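Local atomic coordinates of putative 3-hydroxybutyryl-CoA dehydratase (Rhodopseudomonas palustris, PDB entry 3HIN), a protein that probably acts as a lyase of the enoyl-CoA hydratase/isomerase family, interconverting 3-hydroxyacyl-CoA and enoyl-CoA thioesters by loss or addition of water. Residues D42-P56 and W95-V107. Numbering follows the deposited sequence.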
ATOM      1  N   ASP A  42      -2.786   7.455 -25.983  1.00 32.78           N
ATOM      2  CA  ASP A  42      -3.327   8.511 -25.108  1.00 33.63           C
ATOM      3  C   ASP A  42      -4.602   9.130 -25.596  1.00 32.35           C
ATOM      4  O   ASP A  42      -5.458   9.458 -24.802  1.00 32.06           O
ATOM      5  CB  ASP A  42      -2.327   9.618 -24.781  1.00 33.23           C
ATOM      6  CG  ASP A  42      -1.088   9.095 -24.036  1.00 35.37           C
ATOM      7  OD1 ASP A  42      -1.210   8.053 -23.378  1.00 39.89           O
ATOM      8  OD2 ASP A  42       0.020   9.718 -24.110  1.00 36.97           O
ATOM      9  N   GLY A  43      -4.767   9.266 -26.899  1.00 31.55           N
ATOM     10  CA  GLY A  43      -5.957   9.936 -27.385  1.00 31.95           C
ATOM     11  C   GLY A  43      -7.162   8.986 -27.329  1.00 32.06           C
ATOM     12  O   GLY A  43      -8.322   9.396 -27.187  1.00 31.04           O
ATOM     13  N   LEU A  44      -6.904   7.695 -27.431  1.00 31.84           N
ATOM     14  CA  LEU A  44      -8.031   6.789 -27.379  1.00 31.14           C
ATOM     15  C   LEU A  44      -8.524   6.804 -25.934  1.00 30.81           C
ATOM     16  O   LEU A  44      -9.695   6.992 -25.694  1.00 30.65           O
ATOM     17  CB  LEU A  44      -7.729   5.396 -27.913  1.00 30.02           C
ATOM     18  CG  LEU A  44      -8.792   4.306 -27.641  1.00 29.52           C
ATOM     19  CD1 LEU A  44      -8.555   3.167 -28.556  1.00 29.46           C
ATOM     20  CD2 LEU A  44      -8.782   3.779 -26.190  1.00 30.19           C
ATOM     21  N   MET A  45      -7.575   6.698 -25.017  1.00 31.09           N
ATOM     22  CA  MET A  45      -7.835   6.740 -23.593  1.00 31.66           C
ATOM     23  C   MET A  45      -8.530   8.009 -23.186  1.00 31.22           C
ATOM     24  O   MET A  45      -9.481   7.961 -22.394  1.00 32.89           O
ATOM     25  CB  MET A  45      -6.531   6.469 -22.817  1.00 30.67           C
ATOM     26  CG  MET A  45      -6.082   4.988 -22.975  1.00 29.61           C
ATOM     27  SD  MET A  45      -7.147   3.844 -22.008  1.00 23.04           S
ATOM     28  CE  MET A  45      -6.412   4.317 -20.452  1.00 27.11           C
ATOM     29  N   ALA A  46      -8.091   9.150 -23.722  1.00 31.71           N
ATOM     30  CA  ALA A  46      -8.768  10.427 -23.426  1.00 31.17           C
ATOM     31  C   ALA A  46     -10.195  10.467 -23.975  1.00 31.43           C
ATOM     32  O   ALA A  46     -11.132  10.918 -23.289  1.00 31.36           O
ATOM     33  CB  ALA A  46      -7.962  11.597 -23.918  1.00 31.56           C
ATOM     34  N   ALA A  47     -10.372   9.974 -25.202  1.00 30.23           N
ATOM     35  CA  ALA A  47     -11.708   9.860 -25.809  1.00 30.41           C
ATOM     36  C   ALA A  47     -12.574   8.957 -24.963  1.00 31.42           C
ATOM     37  O   ALA A  47     -13.726   9.259 -24.812  1.00 31.29           O
ATOM     38  CB  ALA A  47     -11.664   9.287 -27.240  1.00 27.70           C
ATOM     39  N   LEU A  48     -12.016   7.835 -24.500  1.00 31.95           N
ATOM     40  CA  LEU A  48     -12.696   6.914 -23.579  1.00 33.75           C
ATOM     41  C   LEU A  48     -13.173   7.582 -22.273  1.00 34.04           C
ATOM     42  O   LEU A  48     -14.317   7.503 -21.914  1.00 35.62           O
ATOM     43  CB  LEU A  48     -11.760   5.744 -23.229  1.00 33.30           C
ATOM     44  CG  LEU A  48     -12.336   4.621 -22.370  1.00 30.83           C
ATOM     45  CD1 LEU A  48     -13.669   4.132 -23.001  1.00 28.75           C
ATOM     46  CD2 LEU A  48     -11.343   3.398 -22.196  1.00 29.02           C
ATOM     47  N   LYS A  49     -12.289   8.255 -21.584  1.00 34.81           N
ATOM     48  CA  LYS A  49     -12.656   8.975 -20.402  1.00 35.40           C
ATOM     49  C   LYS A  49     -13.836   9.925 -20.660  1.00 36.05           C
ATOM     50  O   LYS A  49     -14.776  10.002 -19.855  1.00 33.57           O
ATOM     51  CB  LYS A  49     -11.448   9.771 -19.976  1.00 36.71           C
ATOM     52  CG  LYS A  49     -11.541  10.448 -18.637  1.00 38.64           C
ATOM     53  CD  LYS A  49     -10.168  11.089 -18.342  1.00 40.70           C
ATOM     54  CE  LYS A  49     -10.310  12.350 -17.526  1.00 46.88           C
ATOM     55  NZ  LYS A  49     -10.184  11.934 -16.091  1.00 47.43           N
ATOM     56  N   ASP A  50     -13.761  10.642 -21.781  1.00 36.35           N
ATOM     57  CA  ASP A  50     -14.836  11.522 -22.221  1.00 37.96           C
ATOM     58  C   ASP A  50     -16.161  10.805 -22.335  1.00 37.40           C
ATOM     59  O   ASP A  50     -17.146  11.303 -21.822  1.00 36.09           O
ATOM     60  CB  ASP A  50     -14.522  12.171 -23.575  1.00 39.76           C
ATOM     61  CG  ASP A  50     -13.627  13.394 -23.455  1.00 44.32           C
ATOM     62  OD1 ASP A  50     -13.236  13.724 -22.290  1.00 49.10           O
ATOM     63  OD2 ASP A  50     -13.296  14.011 -24.524  1.00 52.87           O
ATOM     64  N   CYS A  51     -16.194   9.653 -23.012  1.00 37.81           N
ATOM     65  CA  CYS A  51     -17.469   8.932 -23.172  1.00 38.63           C
ATOM     66  C   CYS A  51     -18.052   8.552 -21.817  1.00 38.46           C
ATOM     67  O   CYS A  51     -19.247   8.550 -21.664  1.00 38.51           O
ATOM     68  CB  CYS A  51     -17.267   7.627 -23.888  1.00 38.33           C
ATOM     69  SG  CYS A  51     -16.953   7.837 -25.556  1.00 43.99           S
ATOM     70  N   LEU A  52     -17.192   8.199 -20.861  1.00 36.99           N
ATOM     71  CA  LEU A  52     -17.657   7.906 -19.504  1.00 38.03           C
ATOM     72  C   LEU A  52     -17.761   9.137 -18.560  1.00 37.70           C
ATOM     73  O   LEU A  52     -17.944   8.978 -17.372  1.00 38.43           O
ATOM     74  CB  LEU A  52     -16.793   6.821 -18.905  1.00 36.45           C
ATOM     75  CG  LEU A  52     -16.461   5.691 -19.876  1.00 39.83           C
ATOM     76  CD1 LEU A  52     -15.266   4.874 -19.393  1.00 36.44           C
ATOM     77  CD2 LEU A  52     -17.675   4.793 -20.008  1.00 38.71           C
ATOM     78  N   THR A  53     -17.667  10.363 -19.073  1.00 38.64           N
ATOM     79  CA  THR A  53     -17.891  11.521 -18.192  1.00 38.44           C
ATOM     80  C   THR A  53     -19.301  12.054 -18.457  1.00 38.85           C
ATOM     81  O   THR A  53     -19.677  12.226 -19.607  1.00 35.40           O
ATOM     82  CB  THR A  53     -16.762  12.574 -18.400  1.00 39.07           C
ATOM     83  OG1 THR A  53     -15.522  11.917 -18.105  1.00 37.53           O
ATOM     84  CG2 THR A  53     -16.904  13.772 -17.422  1.00 38.48           C
ATOM     85  N   ASP A  54     -20.090  12.277 -17.396  1.00 40.81           N
ATOM     86  CA  ASP A  54     -21.418  12.896 -17.534  1.00 42.95           C
ATOM     87  C   ASP A  54     -22.260  12.084 -18.503  1.00 43.10           C
ATOM     88  O   ASP A  54     -22.826  12.620 -19.462  1.00 42.08           O
ATOM     89  CB  ASP A  54     -21.329  14.355 -18.048  1.00 44.05           C
ATOM     90  CG  ASP A  54     -20.639  15.282 -17.058  1.00 48.49           C
ATOM     91  OD1 ASP A  54     -20.671  15.016 -15.831  1.00 50.60           O
ATOM     92  OD2 ASP A  54     -20.051  16.289 -17.502  1.00 53.40           O
ATOM     93  N   ILE A  55     -22.301  10.780 -18.251  1.00 42.88           N
ATOM     94  CA  ILE A  55     -23.014   9.831 -19.097  1.00 43.33           C
ATOM     95  C   ILE A  55     -24.488  10.194 -18.965  1.00 44.33           C
ATOM     96  O   ILE A  55     -25.020  10.180 -17.849  1.00 45.80           O
ATOM     97  CB  ILE A  55     -22.847   8.373 -18.521  1.00 42.39           C
ATOM     98  CG1 ILE A  55     -21.386   7.925 -18.561  1.00 39.92           C
ATOM     99  CG2 ILE A  55     -23.826   7.391 -19.186  1.00 40.66           C
ATOM    100  CD1 ILE A  55     -21.149   6.507 -18.007  1.00 36.15           C
ATOM    101  N   PRO A  56     -25.145  10.501 -20.086  1.00 44.48           N
ATOM    102  CA  PRO A  56     -26.532  10.985 -19.967  1.00 45.15           C
ATOM    103  C   PRO A  56     -27.476  10.033 -19.179  1.00 46.05           C
ATOM    104  O   PRO A  56     -27.230   8.792 -19.077  1.00 42.77           O
ATOM    105  CB  PRO A  56     -26.983  11.176 -21.433  1.00 46.29           C
ATOM    106  CG  PRO A  56     -25.782  10.828 -22.348  1.00 45.01           C
ATOM    107  CD  PRO A  56     -24.700  10.233 -21.477  1.00 43.96           C
ATOM    108  N   TRP A  95      -3.647   7.128 -16.818  1.00 33.63           N
ATOM    109  CA  TRP A  95      -4.420   5.983 -17.249  1.00 34.37           C
ATOM    110  C   TRP A  95      -5.302   5.508 -16.110  1.00 33.55           C
ATOM    111  O   TRP A  95      -6.415   5.093 -16.352  1.00 34.60           O
ATOM    112  CB  TRP A  95      -3.523   4.862 -17.795  1.00 34.67           C
ATOM    113  CG  TRP A  95      -3.118   5.164 -19.246  1.00 41.22           C
ATOM    114  CD1 TRP A  95      -2.834   6.389 -19.774  1.00 46.57           C
ATOM    115  CD2 TRP A  95      -3.007   4.230 -20.324  1.00 43.76           C
ATOM    116  NE1 TRP A  95      -2.521   6.274 -21.121  1.00 50.25           N
ATOM    117  CE2 TRP A  95      -2.615   4.954 -21.474  1.00 48.36           C
ATOM    118  CE3 TRP A  95      -3.201   2.851 -20.424  1.00 48.76           C
ATOM    119  CZ2 TRP A  95      -2.422   4.348 -22.731  1.00 51.74           C
ATOM    120  CZ3 TRP A  95      -2.980   2.232 -21.665  1.00 53.11           C
ATOM    121  CH2 TRP A  95      -2.611   2.989 -22.805  1.00 51.30           C
ATOM    122  N   HIS A  96      -4.824   5.589 -14.863  1.00 32.22           N
ATOM    123  CA  HIS A  96      -5.674   5.176 -13.786  1.00 30.82           C
ATOM    124  C   HIS A  96      -6.947   6.030 -13.741  1.00 32.86           C
ATOM    125  O   HIS A  96      -8.050   5.520 -13.419  1.00 32.83           O
ATOM    126  CB  HIS A  96      -4.942   5.259 -12.456  1.00 31.89           C
ATOM    127  CG  HIS A  96      -3.904   4.192 -12.289  1.00 28.19           C
ATOM    128  ND1 HIS A  96      -3.345   3.912 -11.076  1.00 31.10           N
ATOM    129  CD2 HIS A  96      -3.267   3.402 -13.194  1.00 27.53           C
ATOM    130  CE1 HIS A  96      -2.439   2.956 -11.211  1.00 28.73           C
ATOM    131  NE2 HIS A  96      -2.369   2.625 -12.493  1.00 30.34           N
ATOM    132  N   ARG A  97      -6.830   7.307 -14.080  1.00 32.41           N
ATOM    133  CA  ARG A  97      -8.012   8.134 -13.957  1.00 33.96           C
ATOM    134  C   ARG A  97      -9.054   7.753 -15.008  1.00 34.27           C
ATOM    135  O   ARG A  97     -10.284   7.853 -14.745  1.00 34.10           O
ATOM    136  CB  ARG A  97      -7.700   9.640 -14.040  1.00 33.85           C
ATOM    137  CG  ARG A  97      -6.745  10.126 -12.985  1.00 36.38           C
ATOM    138  CD  ARG A  97      -7.353  10.159 -11.520  1.00 40.99           C
ATOM    139  NE  ARG A  97      -7.457   8.821 -10.886  1.00 41.87           N
ATOM    140  CZ  ARG A  97      -6.438   8.172 -10.317  1.00 39.73           C
ATOM    141  NH1 ARG A  97      -6.645   6.967  -9.786  1.00 39.67           N
ATOM    142  NH2 ARG A  97      -5.203   8.694 -10.315  1.00 35.81           N
ATOM    143  N   VAL A  98      -8.588   7.290 -16.166  1.00 33.30           N
ATOM    144  CA  VAL A  98      -9.507   6.801 -17.180  1.00 34.31           C
ATOM    145  C   VAL A  98     -10.233   5.539 -16.645  1.00 34.08           C
ATOM    146  O   VAL A  98     -11.418   5.446 -16.696  1.00 34.07           O
ATOM    147  CB  VAL A  98      -8.800   6.400 -18.489  1.00 33.83           C
ATOM    148  CG1 VAL A  98      -9.836   5.764 -19.435  1.00 30.76           C
ATOM    149  CG2 VAL A  98      -8.032   7.601 -19.163  1.00 33.47           C
ATOM    150  N   PHE A  99      -9.489   4.568 -16.113  1.00 36.04           N
ATOM    151  CA  PHE A  99     -10.132   3.323 -15.650  1.00 35.01           C
ATOM    152  C   PHE A  99     -11.019   3.518 -14.433  1.00 36.96           C
ATOM    153  O   PHE A  99     -11.929   2.707 -14.186  1.00 36.14           O
ATOM    154  CB  PHE A  99      -9.067   2.259 -15.383  1.00 36.59           C
ATOM    155  CG  PHE A  99      -8.384   1.766 -16.635  1.00 35.94           C
ATOM    156  CD1 PHE A  99      -9.035   1.874 -17.872  1.00 38.37           C
ATOM    157  CD2 PHE A  99      -7.103   1.185 -16.581  1.00 34.73           C
ATOM    158  CE1 PHE A  99      -8.415   1.404 -19.080  1.00 33.14           C
ATOM    159  CE2 PHE A  99      -6.471   0.710 -17.751  1.00 35.68           C
ATOM    160  CZ  PHE A  99      -7.155   0.793 -18.994  1.00 35.11           C
ATOM    161  N   ASP A 100     -10.758   4.558 -13.633  1.00 37.01           N
ATOM    162  CA  ASP A 100     -11.658   4.830 -12.511  1.00 36.61           C
ATOM    163  C   ASP A 100     -13.058   5.113 -13.066  1.00 35.25           C
ATOM    164  O   ASP A 100     -14.051   4.797 -12.423  1.00 36.40           O
ATOM    165  CB  ASP A 100     -11.209   6.065 -11.702  1.00 36.25           C
ATOM    166  CG  ASP A 100     -10.148   5.752 -10.656  1.00 40.45           C
ATOM    167  OD1 ASP A 100      -9.471   6.721 -10.305  1.00 47.83           O
ATOM    168  OD2 ASP A 100      -9.935   4.585 -10.193  1.00 43.96           O
ATOM    169  N   LYS A 101     -13.160   5.739 -14.245  1.00 33.16           N
ATOM    170  CA  LYS A 101     -14.512   6.030 -14.783  1.00 33.26           C
ATOM    171  C   LYS A 101     -15.210   4.745 -15.242  1.00 32.74           C
ATOM    172  O   LYS A 101     -16.393   4.743 -15.432  1.00 33.02           O
ATOM    173  CB  LYS A 101     -14.401   6.962 -15.995  1.00 34.10           C
ATOM    174  CG  LYS A 101     -13.641   8.240 -15.689  1.00 35.77           C
ATOM    175  CD  LYS A 101     -14.375   9.084 -14.715  1.00 39.48           C
ATOM    176  CE  LYS A 101     -14.233  10.576 -15.121  1.00 46.24           C
ATOM    177  NZ  LYS A 101     -15.282  11.387 -14.377  1.00 49.68           N
ATOM    178  N   ILE A 102     -14.469   3.671 -15.454  1.00 31.02           N
ATOM    179  CA  ILE A 102     -15.089   2.384 -15.695  1.00 31.73           C
ATOM    180  C   ILE A 102     -15.497   1.729 -14.369  1.00 32.19           C
ATOM    181  O   ILE A 102     -16.664   1.426 -14.133  1.00 32.47           O
ATOM    182  CB  ILE A 102     -14.099   1.452 -16.372  1.00 32.05           C
ATOM    183  CG1 ILE A 102     -13.518   2.145 -17.632  1.00 33.29           C
ATOM    184  CG2 ILE A 102     -14.790   0.124 -16.742  1.00 28.96           C
ATOM    185  CD1 ILE A 102     -12.785   1.141 -18.618  1.00 29.37           C
ATOM    186  N   GLN A 103     -14.513   1.486 -13.514  1.00 32.53           N
ATOM    187  CA  GLN A 103     -14.762   0.862 -12.215  1.00 33.46           C
ATOM    188  C   GLN A 103     -15.897   1.531 -11.444  1.00 34.44           C
ATOM    189  O   GLN A 103     -16.785   0.848 -10.922  1.00 35.06           O
ATOM    190  CB  GLN A 103     -13.492   0.948 -11.296  1.00 34.44           C
ATOM    191  CG  GLN A 103     -13.692   0.136  -9.935  1.00 34.58           C
ATOM    192  CD  GLN A 103     -12.365  -0.051  -9.162  1.00 38.94           C
ATOM    193  OE1 GLN A 103     -11.296   0.288  -9.660  1.00 34.86           O
ATOM    194  NE2 GLN A 103     -12.435  -0.613  -7.944  1.00 35.60           N
ATOM    195  N   TYR A 104     -15.854   2.870 -11.369  1.00 35.86           N
ATOM    196  CA  TYR A 104     -16.753   3.614 -10.524  1.00 36.00           C
ATOM    197  C   TYR A 104     -17.832   4.246 -11.382  1.00 36.29           C
ATOM    198  O   TYR A 104     -18.470   5.214 -10.971  1.00 34.46           O
ATOM    199  CB  TYR A 104     -16.012   4.659  -9.620  1.00 36.23           C
ATOM    200  CG  TYR A 104     -15.044   3.982  -8.701  1.00 38.96           C
ATOM    201  CD1 TYR A 104     -13.644   4.082  -8.909  1.00 39.64           C
ATOM    202  CD2 TYR A 104     -15.514   3.126  -7.682  1.00 35.05           C
ATOM    203  CE1 TYR A 104     -12.745   3.389  -8.076  1.00 36.91           C
ATOM    204  CE2 TYR A 104     -14.635   2.435  -6.843  1.00 35.77           C
ATOM    205  CZ  TYR A 104     -13.232   2.614  -7.032  1.00 39.56           C
ATOM    206  OH  TYR A 104     -12.336   1.925  -6.195  1.00 43.98           O
ATOM    207  N   CYS A 105     -18.059   3.677 -12.562  1.00 36.44           N
ATOM    208  CA  CYS A 105     -19.144   4.180 -13.421  1.00 35.92           C
ATOM    209  C   CYS A 105     -20.498   4.075 -12.685  1.00 36.58           C
ATOM    210  O   CYS A 105     -20.750   3.124 -11.937  1.00 36.80           O
ATOM    211  CB  CYS A 105     -19.179   3.349 -14.719  1.00 36.86           C
ATOM    212  SG  CYS A 105     -20.360   3.905 -16.034  1.00 35.59           S
ATOM    213  N   ARG A 106     -21.402   4.992 -12.936  1.00 36.13           N
ATOM    214  CA  ARG A 106     -22.662   4.917 -12.237  1.00 36.09           C
ATOM    215  C   ARG A 106     -23.571   3.785 -12.743  1.00 34.85           C
ATOM    216  O   ARG A 106     -24.440   3.271 -12.013  1.00 33.69           O
ATOM    217  CB  ARG A 106     -23.383   6.241 -12.201  1.00 36.87           C
ATOM    218  CG  ARG A 106     -23.931   6.615 -13.450  1.00 38.33           C
ATOM    219  CD  ARG A 106     -25.146   7.622 -13.305  1.00 41.17           C
ATOM    220  NE  ARG A 106     -25.359   8.118 -14.680  1.00 42.08           N
ATOM    221  CZ  ARG A 106     -26.143   7.522 -15.568  1.00 45.05           C
ATOM    222  NH1 ARG A 106     -26.881   6.496 -15.202  1.00 51.09           N
ATOM    223  NH2 ARG A 106     -26.242   7.965 -16.799  1.00 41.43           N
ATOM    224  N   VAL A 107     -23.309   3.322 -13.942  1.00 33.74           N
ATOM    225  CA  VAL A 107     -23.992   2.123 -14.428  1.00 32.47           C
ATOM    226  C   VAL A 107     -23.039   0.972 -14.689  1.00 33.12           C
ATOM    227  O   VAL A 107     -21.812   1.175 -14.802  1.00 33.89           O
ATOM    228  CB  VAL A 107     -24.771   2.467 -15.704  1.00 33.00           C
ATOM    229  CG1 VAL A 107     -25.825   3.517 -15.348  1.00 30.96           C
ATOM    230  CG2 VAL A 107     -23.814   2.910 -16.841  1.00 25.35           C
TER
HETATM  231  O   HOH W   1     -18.170   6.890 -15.292  1.00 38.35           O
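M45 is the bump of helix 42-51 that fills the hollow formed by W95, V98 and F99. Its chain bends at chi2 and again at chi3, laying CE over one face of the W95 indole, 3.4 Å from W95 CD2, with SD above the six-membered ring in a Met-aromatic contact. CE also reaches V98 CB at 3.7 Å and, obliquely, F99 CE1 at 3.8 Å. In return, the V98 methyls press against the backbone of helix 42-51, CG2 lying 3.6 Å from M45 O. At the indole edge, W95 NE1 donates to D42 OD1 (3.2 Å, 157°), nearly in the ring plane; H91 also bonds that oxygen, and R81 pairs with OD2. A leucine replacing W95 would probably leave M45 without its flat bed and D42 without the indole N-H. Further along, L52 CD1 fits against I102 CG1 at 3.7 Å, and a water joins L52 O to K101 O. Beyond the helices, R106 NH2 donates to I55 O (2.7 Å, 169°), well above the carbonyl plane, while NH1 bonds I59 O. The axes of 42-51 and of 95-103, the last part of helix 85-103, come within 8.9 Å at 33°, within a crotonase-like fold: L44, A47 and C51 pack on strand 18-23, whereas F99 and I102 rest on helix 120-127.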